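Local structure of putative O-acetylhomoserine (Thiol)-lyase (Campylobacter jejuni, 4OC9) at residues Tyr54-Asn59 and Trp266-Gly271; Leu92-Ser97 and Ile260-Thr265; Pro157-Ala162 and Asn317-Ala322; Ser340-Phe345 and Thr401-Ile406. The protein probably catalyses pyridoxal-phosphate-dependent replacement of the acetate of O-acetylhomoserine by a sulfur nucleophile. One frame throughout, in Å; residues are numbered along the deposited sequence.

Interaction 1 of 4, residues Tyr54-Asn59 and Trp266-Gly271; sequences YSRLSN and WLRDLG
R56 and L57, in the loop before helix 60-73 whose Y54 hydrogen-bonds the pyridoxyl-lysine of the second subunit, meet L267, R268 and G271 at the C-terminal turn of helix 257-270. The contact thus belongs to an active site shared between two subunits. The R56 side chain runs past the helix end: its CG passes L267 O at 3.4 Å, and a bend at chi3 (33°) turns the guanidinium so that NH1 comes 2.8 Å from R268 O. This bond is weak, with an N-H...O angle of only 119°. A firmer partner takes NH2, the hydroxyl of Y109 of the second subunit, while Y54 CD2 covers the rim of one guanidinium face. G271, at positive phi just past the helix, suits its place because its bare CA can lie 4.0 Å from R56 CD. Beside this polar reach, L57 CD2 rests against R268 CB at 3.4 Å, the two side chains crossing at a slant, and R268 NH1 bonds the Y245 hydroxyl. L267 CD1 lies 3.4 Å from L57 O. In the last turn of the helix, R268 O probably lacks the usual donor four residues on, so even a weak bond probably steadies the guanidinium.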
loop_
_atom_site.group_PDB
_atom_site.type_symbol
_atom_site.label_atom_id
_atom_site.label_comp_id
_atom_site.label_asym_id
_atom_site.label_seq_id
_atom_site.Cartn_x
_atom_site.Cartn_y
_atom_site.Cartn_z
ATOM N N TYR D 54 18.507 9.349 0.506
ATOM C CA TYR D 54 18.156 7.965 0.259
ATOM C C TYR D 54 17.274 7.522 1.402
ATOM O O TYR D 54 17.591 7.777 2.571
ATOM C CB TYR D 54 19.431 7.143 0.195
ATOM C CG TYR D 54 19.222 5.695 -0.175
ATOM C CD1 TYR D 54 18.888 5.338 -1.494
ATOM C CD2 TYR D 54 19.473 4.682 0.731
ATOM C CE1 TYR D 54 18.738 4.018 -1.872
ATOM C CE2 TYR D 54 19.310 3.360 0.368
ATOM C CZ TYR D 54 18.955 3.035 -0.941
ATOM O OH TYR D 54 18.812 1.710 -1.295
ATOM N N SER D 55 16.187 6.831 1.052
ATOM C CA SER D 55 15.179 6.373 2.036
ATOM C C SER D 55 15.639 5.513 3.192
ATOM O O SER D 55 14.924 5.422 4.191
ATOM C CB SER D 55 13.926 5.807 1.367
ATOM O OG SER D 55 13.310 6.841 0.647
ATOM N N ARG D 56 16.785 4.879 3.081
ATOM C CA ARG D 56 17.261 4.110 4.242
ATOM C C ARG D 56 17.568 5.060 5.403
ATOM O O ARG D 56 17.476 4.673 6.555
ATOM C CB ARG D 56 18.465 3.234 3.903
ATOM C CG ARG D 56 19.288 2.754 5.096
ATOM C CD ARG D 56 20.247 1.631 4.790
ATOM N NE ARG D 56 20.833 1.635 3.457
ATOM C CZ ARG D 56 21.943 2.240 3.040
ATOM N NH1 ARG D 56 22.633 3.035 3.835
ATOM N NH2 ARG D 56 22.311 2.069 1.779
ATOM N N LEU D 57 17.905 6.315 5.081
ATOM C CA LEU D 57 18.219 7.339 6.089
ATOM C C LEU D 57 16.975 8.121 6.492
ATOM O O LEU D 57 16.717 8.304 7.666
ATOM C CB LEU D 57 19.219 8.354 5.549
ATOM C CG LEU D 57 20.462 7.796 4.866
ATOM C CD1 LEU D 57 21.458 8.929 4.730
ATOM C CD2 LEU D 57 21.053 6.713 5.721
ATOM N N SER D 58 16.240 8.637 5.494
ATOM C CA SER D 58 15.041 9.381 5.773
ATOM C C SER D 58 14.142 9.398 4.539
ATOM O O SER D 58 14.611 9.301 3.400
ATOM C CB SER D 58 15.336 10.814 6.172
ATOM O OG SER D 58 15.837 11.554 5.058
ATOM N N ASN D 59 12.849 9.576 4.804
ATOM C CA ASN D 59 11.791 9.641 3.796
ATOM C C ASN D 59 10.775 10.720 4.233
ATOM O O ASN D 59 10.458 10.819 5.414
ATOM C CB ASN D 59 11.192 8.253 3.666
ATOM C CG ASN D 59 10.015 8.189 2.717
ATOM O OD1 ASN D 59 8.958 8.807 2.949
ATOM N ND2 ASN D 59 10.126 7.314 1.718
ATOM N N TRP D 266 23.402 4.837 12.771
ATOM C CA TRP D 266 22.592 3.636 12.961
ATOM C C TRP D 266 21.629 3.292 11.809
ATOM O O TRP D 266 21.514 2.121 11.433
ATOM C CB TRP D 266 21.923 3.679 14.299
ATOM C CG TRP D 266 22.924 4.009 15.402
ATOM C CD1 TRP D 266 22.919 5.113 16.198
ATOM C CD2 TRP D 266 24.130 3.310 15.711
ATOM N NE1 TRP D 266 23.974 5.087 17.044
ATOM C CE2 TRP D 266 24.748 4.000 16.760
ATOM C CE3 TRP D 266 24.723 2.132 15.238
ATOM C CZ2 TRP D 266 25.962 3.567 17.352
ATOM C CZ3 TRP D 266 25.918 1.697 15.827
ATOM C CH2 TRP D 266 26.517 2.414 16.879
ATOM N N LEU D 267 20.913 4.268 11.277
ATOM C CA LEU D 267 20.044 3.978 10.146
ATOM C C LEU D 267 20.911 3.721 8.918
ATOM O O LEU D 267 20.721 2.738 8.227
ATOM C CB LEU D 267 19.041 5.099 9.826
ATOM C CG LEU D 267 17.791 5.167 10.673
ATOM C CD1 LEU D 267 16.995 6.440 10.440
ATOM C CD2 LEU D 267 16.944 3.933 10.365
ATOM N N ARG D 268 21.879 4.592 8.691
ATOM C CA ARG D 268 22.722 4.439 7.531
ATOM C C ARG D 268 23.472 3.143 7.445
ATOM O O ARG D 268 23.530 2.536 6.389
ATOM C CB ARG D 268 23.714 5.585 7.439
ATOM C CG ARG D 268 24.509 5.557 6.151
ATOM C CD ARG D 268 25.336 6.817 5.969
ATOM N NE ARG D 268 25.882 6.908 4.599
ATOM C CZ ARG D 268 26.601 7.926 4.116
ATOM N NH1 ARG D 268 26.905 8.978 4.872
ATOM N NH2 ARG D 268 27.024 7.893 2.863
ATOM N N ASP D 269 24.027 2.692 8.558
ATOM C CA ASP D 269 24.815 1.451 8.541
ATOM C C ASP D 269 24.092 0.167 8.985
ATOM O O ASP D 269 24.450 -0.904 8.540
ATOM C CB ASP D 269 26.094 1.657 9.384
ATOM C CG ASP D 269 26.950 2.863 8.913
ATOM O OD1 ASP D 269 26.700 3.428 7.827
ATOM O OD2 ASP D 269 27.888 3.248 9.658
ATOM N N LEU D 270 23.159 0.264 9.925
ATOM C CA LEU D 270 22.426 -0.932 10.412
ATOM C C LEU D 270 21.120 -1.133 9.650
ATOM O O LEU D 270 20.612 -2.258 9.555
ATOM C CB LEU D 270 22.237 -0.930 11.921
ATOM C CG LEU D 270 23.407 -1.295 12.869
ATOM C CD1 LEU D 270 24.702 -0.708 12.385
ATOM C CD2 LEU D 270 23.248 -1.011 14.377
ATOM N N GLY D 271 20.575 -0.037 9.127
ATOM C CA GLY D 271 19.382 -0.086 8.297
ATOM C C GLY D 271 18.029 -0.596 8.697
ATOM O O GLY D 271 17.376 -1.267 7.891
#

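Interaction 2 of 4, residues Leu92-Ser97 and Ile260-Thr265; sequences LINLAS and IRVIIT
R261 NH2 donates to N94 O over 3.0 Å, in a nearly straight bond with an N-H...O angle of 167°. The oxygen lies in the guanidinium plane, at its edge, yet the nitrogen stands well above the plane of the carbonyl, the C=O...N angle being 99°. Arginine suits this place because its long chain, bent at chi3, can carry a flat donor from the helix to a backbone oxygen. The N94 amide slides along that chain in the opposite direction, its plane 20° from the guanidinium, with OD1 3.0 Å from R261 NE and 3.4 Å from R261 CG. N94 OD1 accepts the indole N-H of W266, five residues further along helix 257-270 than R261. The contact fastens this helix to the C-terminal end of helix 84-93, two elements packed on the seven-stranded sheet of the fold-type I pyridoxal-phosphate enzymes: L92 touches I179, and V262 touches I79. At the nitrogen of the asparagine amide, V262 CG2 abuts N94 ND2 at 3.6 Å, the side chains crossing at about a right angle, and this nitrogen bonds F258 O.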
loop_
_atom_site.group_PDB
_atom_site.type_symbol
_atom_site.label_atom_id
_atom_site.label_comp_id
_atom_site.label_asym_id
_atom_site.label_seq_id
_atom_site.Cartn_x
_atom_site.Cartn_y
_atom_site.Cartn_z
ATOM N N LEU D 92 19.751 2.645 22.885
ATOM C CA LEU D 92 20.813 2.158 23.742
ATOM C C LEU D 92 22.214 2.250 23.092
ATOM O O LEU D 92 23.161 2.813 23.673
ATOM C CB LEU D 92 20.495 0.724 24.178
ATOM C CG LEU D 92 19.237 0.626 25.066
ATOM C CD1 LEU D 92 18.768 -0.812 25.260
ATOM C CD2 LEU D 92 19.460 1.302 26.413
ATOM N N ILE D 93 22.352 1.714 21.880
ATOM C CA ILE D 93 23.659 1.752 21.192
ATOM C C ILE D 93 24.074 3.156 20.822
ATOM O O ILE D 93 25.250 3.378 20.592
ATOM C CB ILE D 93 23.742 0.851 19.946
ATOM C CG1 ILE D 93 22.742 1.328 18.880
ATOM C CG2 ILE D 93 23.534 -0.606 20.349
ATOM C CD1 ILE D 93 22.714 0.485 17.623
ATOM N N ASN D 94 23.147 4.107 20.783
ATOM C CA ASN D 94 23.543 5.453 20.422
ATOM C C ASN D 94 24.218 6.088 21.627
ATOM O O ASN D 94 24.822 7.157 21.525
ATOM C CB ASN D 94 22.339 6.314 20.055
ATOM C CG ASN D 94 22.732 7.554 19.277
ATOM O OD1 ASN D 94 23.695 7.530 18.501
ATOM N ND2 ASN D 94 21.935 8.591 19.377
ATOM N N LEU D 95 24.065 5.433 22.778
ATOM C CA LEU D 95 24.617 5.884 24.053
ATOM C C LEU D 95 25.722 5.001 24.627
ATOM O O LEU D 95 26.670 5.520 25.209
ATOM C CB LEU D 95 23.495 5.955 25.084
ATOM C CG LEU D 95 22.365 6.939 24.782
ATOM C CD1 LEU D 95 21.222 6.778 25.765
ATOM C CD2 LEU D 95 22.891 8.366 24.761
ATOM N N ALA D 96 25.605 3.688 24.446
ATOM C CA ALA D 96 26.596 2.754 24.956
ATOM C C ALA D 96 27.261 1.942 23.854
ATOM O O ALA D 96 26.641 1.589 22.845
ATOM C CB ALA D 96 25.947 1.806 25.938
ATOM N N SER D 97 28.542 1.653 24.069
ATOM C CA SER D 97 29.343 0.867 23.142
ATOM C C SER D 97 30.070 -0.200 23.960
ATOM O O SER D 97 29.960 -0.231 25.193
ATOM C CB SER D 97 30.299 1.747 22.337
ATOM O OG SER D 97 31.143 2.480 23.199
ATOM N N ILE D 260 20.713 13.062 15.051
ATOM C CA ILE D 260 21.630 13.076 13.917
ATOM C C ILE D 260 22.456 11.817 13.889
ATOM O O ILE D 260 22.623 11.212 12.835
ATOM C CB ILE D 260 22.573 14.296 13.933
ATOM C CG1 ILE D 260 21.799 15.592 13.656
ATOM C CG2 ILE D 260 23.663 14.166 12.891
ATOM C CD1 ILE D 260 21.046 15.661 12.325
ATOM N N ARG D 261 22.954 11.389 15.043
ATOM C CA ARG D 261 23.766 10.195 15.039
ATOM C C ARG D 261 22.910 8.988 14.651
ATOM O O ARG D 261 23.345 8.129 13.918
ATOM C CB ARG D 261 24.573 10.007 16.348
ATOM C CG ARG D 261 25.667 8.968 16.123
ATOM C CD ARG D 261 26.847 8.932 17.117
ATOM N NE ARG D 261 26.680 8.101 18.272
ATOM C CZ ARG D 261 27.272 6.926 18.491
ATOM N NH1 ARG D 261 28.203 6.390 17.699
ATOM N NH2 ARG D 261 26.976 6.310 19.612
ATOM N N VAL D 262 21.676 8.938 15.136
ATOM C CA VAL D 262 20.793 7.823 14.800
ATOM C C VAL D 262 20.678 7.704 13.269
ATOM O O VAL D 262 20.653 6.603 12.713
ATOM C CB VAL D 262 19.374 8.004 15.379
ATOM C CG1 VAL D 262 18.453 6.902 14.878
ATOM C CG2 VAL D 262 19.388 8.033 16.895
ATOM N N ILE D 263 20.600 8.841 12.601
ATOM C CA ILE D 263 20.470 8.839 11.172
ATOM C C ILE D 263 21.743 8.521 10.401
ATOM O O ILE D 263 21.788 7.544 9.618
ATOM C CB ILE D 263 19.965 10.187 10.648
ATOM C CG1 ILE D 263 18.555 10.462 11.167
ATOM C CG2 ILE D 263 19.947 10.164 9.131
ATOM C CD1 ILE D 263 17.988 11.807 10.773
ATOM N N ILE D 264 22.764 9.345 10.600
ATOM C CA ILE D 264 24.026 9.172 9.863
ATOM C C ILE D 264 24.830 7.919 10.221
ATOM O O ILE D 264 25.719 7.517 9.465
ATOM C CB ILE D 264 24.927 10.413 9.964
ATOM C CG1 ILE D 264 25.513 10.580 11.370
ATOM C CG2 ILE D 264 24.156 11.626 9.482
ATOM C CD1 ILE D 264 26.487 11.737 11.484
ATOM N N THR D 265 24.515 7.310 11.359
ATOM C CA THR D 265 25.235 6.122 11.744
ATOM C C THR D 265 24.380 4.854 11.864
ATOM O O THR D 265 24.551 3.936 11.066
ATOM C CB THR D 265 26.001 6.334 13.064
ATOM O OG1 THR D 265 26.868 7.466 12.949
ATOM C CG2 THR D 265 26.810 5.103 13.407
#

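Interaction 3 of 4, residues Pro157-Ala162 and Asn317-Ala322; sequences PQIAIA and NYPTLA
From its CB onward, the ring of P319 packs against I161 and I159: CB lies 4.0 Å from I161 CD1, and CG and CD are both 3.4 Å from I159 CG2. The proline is the second residue of a type I beta turn, Y318 to L321, closed by L321 N bonding Y318 O over 3.1 Å; its fixed phi of -59° suits that position. The turn follows edge strand 315-317 of the five-stranded sheet, and the loop it meets follows strand 146-152 of the seven-stranded sheet, so the contact joins the parts of the fold built on the two sheets. I159 crosses the proline ring at about a right angle; its CG1 lies beside the backbone N (chi1 -52°), which leaves CG2 anti to that N and facing P319, and branching at CB gives isoleucine a broad apolar surface. F330 of helix 327-333 touches both I161 and P319. At the other end of the contact two amide side chains cross at a slant, their planes 35° apart, without bonding each other: Q158 OE1 takes the amine of K107, and N317 ND2 bonds S344 OG. What touches instead is the methylene CG of Q158, 3.6 Å from N317 ND2.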
loop_
_atom_site.group_PDB
_atom_site.type_symbol
_atom_site.label_atom_id
_atom_site.label_comp_id
_atom_site.label_asym_id
_atom_site.label_seq_id
_atom_site.Cartn_x
_atom_site.Cartn_y
_atom_site.Cartn_z
ATOM N N PRO D 157 3.917 -6.705 31.305
ATOM C CA PRO D 157 2.494 -6.757 31.594
ATOM C C PRO D 157 2.044 -6.448 32.993
ATOM O O PRO D 157 0.850 -6.654 33.282
ATOM C CB PRO D 157 2.212 -8.241 31.410
ATOM C CG PRO D 157 3.377 -8.844 32.094
ATOM C CD PRO D 157 4.562 -7.930 31.792
ATOM N N GLN D 158 2.961 -6.039 33.871
ATOM C CA GLN D 158 2.539 -5.734 35.262
ATOM C C GLN D 158 1.726 -4.438 35.432
ATOM O O GLN D 158 1.019 -4.290 36.397
ATOM C CB GLN D 158 3.575 -5.832 36.375
ATOM C CG GLN D 158 2.851 -5.970 37.706
ATOM C CD GLN D 158 3.768 -5.898 38.897
ATOM O OE1 GLN D 158 4.991 -5.916 38.746
ATOM N NE2 GLN D 158 3.196 -5.828 40.089
ATOM N N ILE D 159 1.813 -3.529 34.480
ATOM C CA ILE D 159 1.113 -2.257 34.553
ATOM C C ILE D 159 1.738 -1.515 35.744
ATOM O O ILE D 159 1.072 -0.926 36.564
ATOM C CB ILE D 159 -0.410 -2.373 34.689
ATOM C CG1 ILE D 159 -1.052 -3.272 33.619
ATOM C CG2 ILE D 159 -1.071 -1.029 34.530
ATOM C CD1 ILE D 159 -0.813 -4.738 33.816
ATOM N N ALA D 160 3.062 -1.605 35.855
ATOM C CA ALA D 160 3.766 -0.946 36.930
ATOM C C ALA D 160 4.142 0.458 36.497
ATOM O O ALA D 160 4.734 0.662 35.435
ATOM C CB ALA D 160 5.009 -1.718 37.288
ATOM N N ILE D 161 3.814 1.423 37.338
ATOM C CA ILE D 161 4.106 2.814 37.063
ATOM C C ILE D 161 5.382 3.273 37.737
ATOM O O ILE D 161 5.553 3.161 38.957
ATOM C CB ILE D 161 2.964 3.717 37.503
ATOM C CG1 ILE D 161 1.689 3.307 36.782
ATOM C CG2 ILE D 161 3.308 5.164 37.192
ATOM C CD1 ILE D 161 0.454 4.116 37.140
ATOM N N ALA D 162 6.249 3.857 36.931
ATOM C CA ALA D 162 7.531 4.365 37.407
ATOM C C ALA D 162 7.395 5.769 37.984
ATOM O O ALA D 162 6.680 6.612 37.421
ATOM C CB ALA D 162 8.528 4.382 36.254
ATOM N N ASN D 317 -4.716 -6.385 38.190
ATOM C CA ASN D 317 -3.709 -5.320 38.090
ATOM C C ASN D 317 -4.104 -4.233 37.135
ATOM O O ASN D 317 -4.000 -4.422 35.913
ATOM C CB ASN D 317 -2.405 -5.792 37.557
ATOM C CG ASN D 317 -1.565 -6.487 38.546
ATOM O OD1 ASN D 317 -1.722 -6.360 39.763
ATOM N ND2 ASN D 317 -0.551 -7.114 38.030
ATOM N N TYR D 318 -4.596 -3.123 37.656
ATOM C CA TYR D 318 -4.986 -1.990 36.806
ATOM C C TYR D 318 -4.930 -0.757 37.728
ATOM O O TYR D 318 -5.499 -0.746 38.792
ATOM C CB TYR D 318 -6.323 -2.223 36.083
ATOM C CG TYR D 318 -6.604 -1.224 35.016
ATOM C CD1 TYR D 318 -5.966 -1.296 33.792
ATOM C CD2 TYR D 318 -7.553 -0.243 35.194
ATOM C CE1 TYR D 318 -6.227 -0.383 32.797
ATOM C CE2 TYR D 318 -7.822 0.685 34.204
ATOM C CZ TYR D 318 -7.148 0.608 32.998
ATOM O OH TYR D 318 -7.440 1.554 32.012
ATOM N N PRO D 319 -4.233 0.289 37.307
ATOM C CA PRO D 319 -4.032 1.481 38.123
ATOM C C PRO D 319 -5.229 2.279 38.618
ATOM O O PRO D 319 -5.094 2.973 39.604
ATOM C CB PRO D 319 -3.151 2.369 37.221
ATOM C CG PRO D 319 -2.671 1.492 36.121
ATOM C CD PRO D 319 -3.780 0.513 35.920
ATOM N N THR D 320 -6.383 2.180 37.964
ATOM C CA THR D 320 -7.534 2.922 38.407
ATOM C C THR D 320 -8.132 2.292 39.672
ATOM O O THR D 320 -8.929 2.937 40.363
ATOM C CB THR D 320 -8.632 2.991 37.341
ATOM O OG1 THR D 320 -9.146 1.678 37.089
ATOM C CG2 THR D 320 -8.127 3.610 36.095
ATOM N N LEU D 321 -7.789 1.034 39.966
ATOM C CA LEU D 321 -8.308 0.373 41.156
ATOM C C LEU D 321 -7.618 0.985 42.392
ATOM O O LEU D 321 -6.401 0.915 42.524
ATOM C CB LEU D 321 -8.086 -1.134 41.079
ATOM C CG LEU D 321 -8.843 -1.885 39.989
ATOM C CD1 LEU D 321 -8.428 -3.351 39.910
ATOM C CD2 LEU D 321 -10.326 -1.774 40.203
ATOM N N ALA D 322 -8.411 1.589 43.281
ATOM C CA ALA D 322 -7.925 2.250 44.494
ATOM C C ALA D 322 -6.994 1.435 45.386
ATOM O O ALA D 322 -6.162 1.998 46.096
ATOM C CB ALA D 322 -9.119 2.750 45.306
#

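Interaction 4 of 4, residues Ser340-Phe345 and Thr401-Ile406; sequences SGLLSF and TIRLSI
The ring of F345 carries I402 on one face and meets L404 at its edge. I402 CB stands 4.0 Å from the ring centroid and 19° off the normal, a CH-pi contact, while L404 CG lies in the ring plane, 3.8 Å from F345 CE2. F345 CG sits between its backbone N and carbonyl carbon (chi1 67°), which turns the ring across to the neighbouring strand. L343 continues this apolar face, its CD1 3.9 Å from L404 CD1, with the two leucines side by side and pointing the same way. Strands 342-345 and 401-405 are antiparallel neighbours in the five-stranded mixed sheet. L343 with L404 and F345 with I402 are the hydrogen-bonded pairs, two N-H...O bonds each; the alternate pairs, L342 with S405 and S344 with R403, send their side chains to the other face. There L342 CD1 approaches R403 CD at 3.7 Å, touching the aliphatic part of the arginine. R403 NH1 bonds weakly to N368 O. Beyond the strands, I406 N reaches G341 O over 2.7 Å; having no side chain, G341 suits this close passage. A water donates to I406 O and weakly to G341 O, and is hydrogen-bonded to S405 OG, which also bonds G370 N. Straight backbone bonds set the register; one face is lined by aromatic and branched aliphatic groups, while the other mixes L342 with S344, R403 and S405.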
loop_
_atom_site.group_PDB
_atom_site.type_symbol
_atom_site.label_atom_id
_atom_site.label_comp_id
_atom_site.label_asym_id
_atom_site.label_seq_id
_atom_site.Cartn_x
_atom_site.Cartn_y
_atom_site.Cartn_z
ATOM N N SER D 340 -5.032 3.678 30.037
ATOM C CA SER D 340 -4.787 2.856 28.831
ATOM C C SER D 340 -5.535 1.516 28.838
ATOM O O SER D 340 -6.334 1.244 29.724
ATOM C CB SER D 340 -3.308 2.699 28.563
ATOM O OG SER D 340 -3.110 2.132 27.285
ATOM N N GLY D 341 -5.281 0.688 27.835
ATOM C CA GLY D 341 -5.990 -0.590 27.693
ATOM C C GLY D 341 -5.360 -1.893 28.045
ATOM O O GLY D 341 -5.871 -2.938 27.667
ATOM N N LEU D 342 -4.245 -1.852 28.757
ATOM C CA LEU D 342 -3.592 -3.086 29.142
ATOM C C LEU D 342 -3.868 -3.397 30.600
ATOM O O LEU D 342 -3.869 -2.504 31.447
ATOM C CB LEU D 342 -2.093 -2.945 29.012
ATOM C CG LEU D 342 -1.343 -4.259 29.167
ATOM C CD1 LEU D 342 -1.697 -5.146 27.960
ATOM C CD2 LEU D 342 0.138 -4.001 29.183
ATOM N N LEU D 343 -4.159 -4.649 30.903
ATOM C CA LEU D 343 -4.380 -5.018 32.298
ATOM C C LEU D 343 -4.048 -6.503 32.441
ATOM O O LEU D 343 -3.917 -7.202 31.429
ATOM C CB LEU D 343 -5.792 -4.762 32.738
ATOM C CG LEU D 343 -6.961 -5.598 32.231
ATOM C CD1 LEU D 343 -6.902 -7.007 32.785
ATOM C CD2 LEU D 343 -8.258 -4.998 32.739
ATOM N N SER D 344 -3.862 -6.974 33.677
ATOM C CA SER D 344 -3.612 -8.381 33.865
ATOM C C SER D 344 -4.396 -8.816 35.077
ATOM O O SER D 344 -4.879 -8.007 35.848
ATOM C CB SER D 344 -2.142 -8.730 34.031
ATOM O OG SER D 344 -1.648 -8.220 35.228
ATOM N N PHE D 345 -4.628 -10.115 35.185
ATOM C CA PHE D 345 -5.356 -10.639 36.333
ATOM C C PHE D 345 -4.915 -12.071 36.614
ATOM O O PHE D 345 -4.349 -12.738 35.748
ATOM C CB PHE D 345 -6.895 -10.574 36.158
ATOM C CG PHE D 345 -7.451 -11.462 35.089
ATOM C CD1 PHE D 345 -7.819 -12.759 35.384
ATOM C CD2 PHE D 345 -7.616 -11.005 33.805
ATOM C CE1 PHE D 345 -8.345 -13.578 34.402
ATOM C CE2 PHE D 345 -8.127 -11.817 32.819
ATOM C CZ PHE D 345 -8.505 -13.101 33.119
ATOM N N THR D 401 -1.433 -16.121 35.822
ATOM C CA THR D 401 -1.551 -14.793 35.227
ATOM C C THR D 401 -2.001 -14.719 33.783
ATOM O O THR D 401 -1.501 -15.439 32.923
ATOM C CB THR D 401 -0.224 -14.048 35.316
ATOM O OG1 THR D 401 0.174 -13.932 36.703
ATOM C CG2 THR D 401 -0.378 -12.664 34.744
ATOM N N ILE D 402 -2.945 -13.828 33.540
ATOM C CA ILE D 402 -3.490 -13.588 32.211
ATOM C C ILE D 402 -3.372 -12.128 31.910
ATOM O O ILE D 402 -3.635 -11.309 32.779
ATOM C CB ILE D 402 -4.964 -13.969 32.116
ATOM C CG1 ILE D 402 -5.053 -15.486 32.031
ATOM C CG2 ILE D 402 -5.605 -13.399 30.835
ATOM C CD1 ILE D 402 -6.477 -16.013 32.043
ATOM N N ARG D 403 -2.988 -11.813 30.679
ATOM C CA ARG D 403 -2.841 -10.439 30.266
ATOM C C ARG D 403 -3.887 -10.164 29.187
ATOM O O ARG D 403 -4.102 -10.986 28.317
ATOM C CB ARG D 403 -1.473 -10.206 29.649
ATOM C CG ARG D 403 -1.191 -8.743 29.371
ATOM C CD ARG D 403 0.025 -8.410 28.510
ATOM N NE ARG D 403 0.540 -9.012 27.288
ATOM C CZ ARG D 403 0.167 -8.897 26.044
ATOM N NH1 ARG D 403 -0.993 -8.399 25.784
ATOM N NH2 ARG D 403 0.880 -9.518 25.094
ATOM N N LEU D 404 -4.557 -9.021 29.287
ATOM C CA LEU D 404 -5.551 -8.646 28.334
ATOM C C LEU D 404 -5.235 -7.320 27.706
ATOM O O LEU D 404 -4.705 -6.447 28.348
ATOM C CB LEU D 404 -6.928 -8.450 28.993
ATOM C CG LEU D 404 -7.594 -9.596 29.749
ATOM C CD1 LEU D 404 -8.952 -9.126 30.177
ATOM C CD2 LEU D 404 -7.723 -10.839 28.873
ATOM N N SER D 405 -5.556 -7.188 26.428
ATOM C CA SER D 405 -5.380 -5.940 25.713
ATOM C C SER D 405 -6.849 -5.574 25.407
ATOM O O SER D 405 -7.502 -6.233 24.577
ATOM C CB SER D 405 -4.598 -6.078 24.424
ATOM O OG SER D 405 -4.577 -4.818 23.763
ATOM N N ILE D 406 -7.343 -4.527 26.050
ATOM C CA ILE D 406 -8.715 -4.129 25.874
ATOM C C ILE D 406 -8.917 -3.303 24.621
ATOM O O ILE D 406 -8.286 -2.263 24.431
ATOM C CB ILE D 406 -9.254 -3.383 27.096
ATOM C CG1 ILE D 406 -8.993 -4.169 28.384
ATOM C CG2 ILE D 406 -10.751 -3.107 26.928
ATOM C CD1 ILE D 406 -9.614 -5.543 28.433
HETATM O O HOH W 1 -5.510 -2.232 24.527
#

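The four contacts form two pairs on opposite sides of the chain's centre. Interactions 1 and 2 lie 12 Å apart between centres, share helix 257-270 and both border the second subunit. Interactions 3 and 4 lie 10 Å apart, where strand 315-317 pairs with strand 342-346 and Y318 OH bonds S340 O. Centre distances between the pairs are 33 to 37 Å. Along the chain, 92-97 and 260-265 fall between the two segments of interaction 1, interaction 3 alternates with both of these, and interaction 4 follows last. The fold is thereby tied at its subunit-facing helices and, far away, where loops following strands of the two sheets pack together.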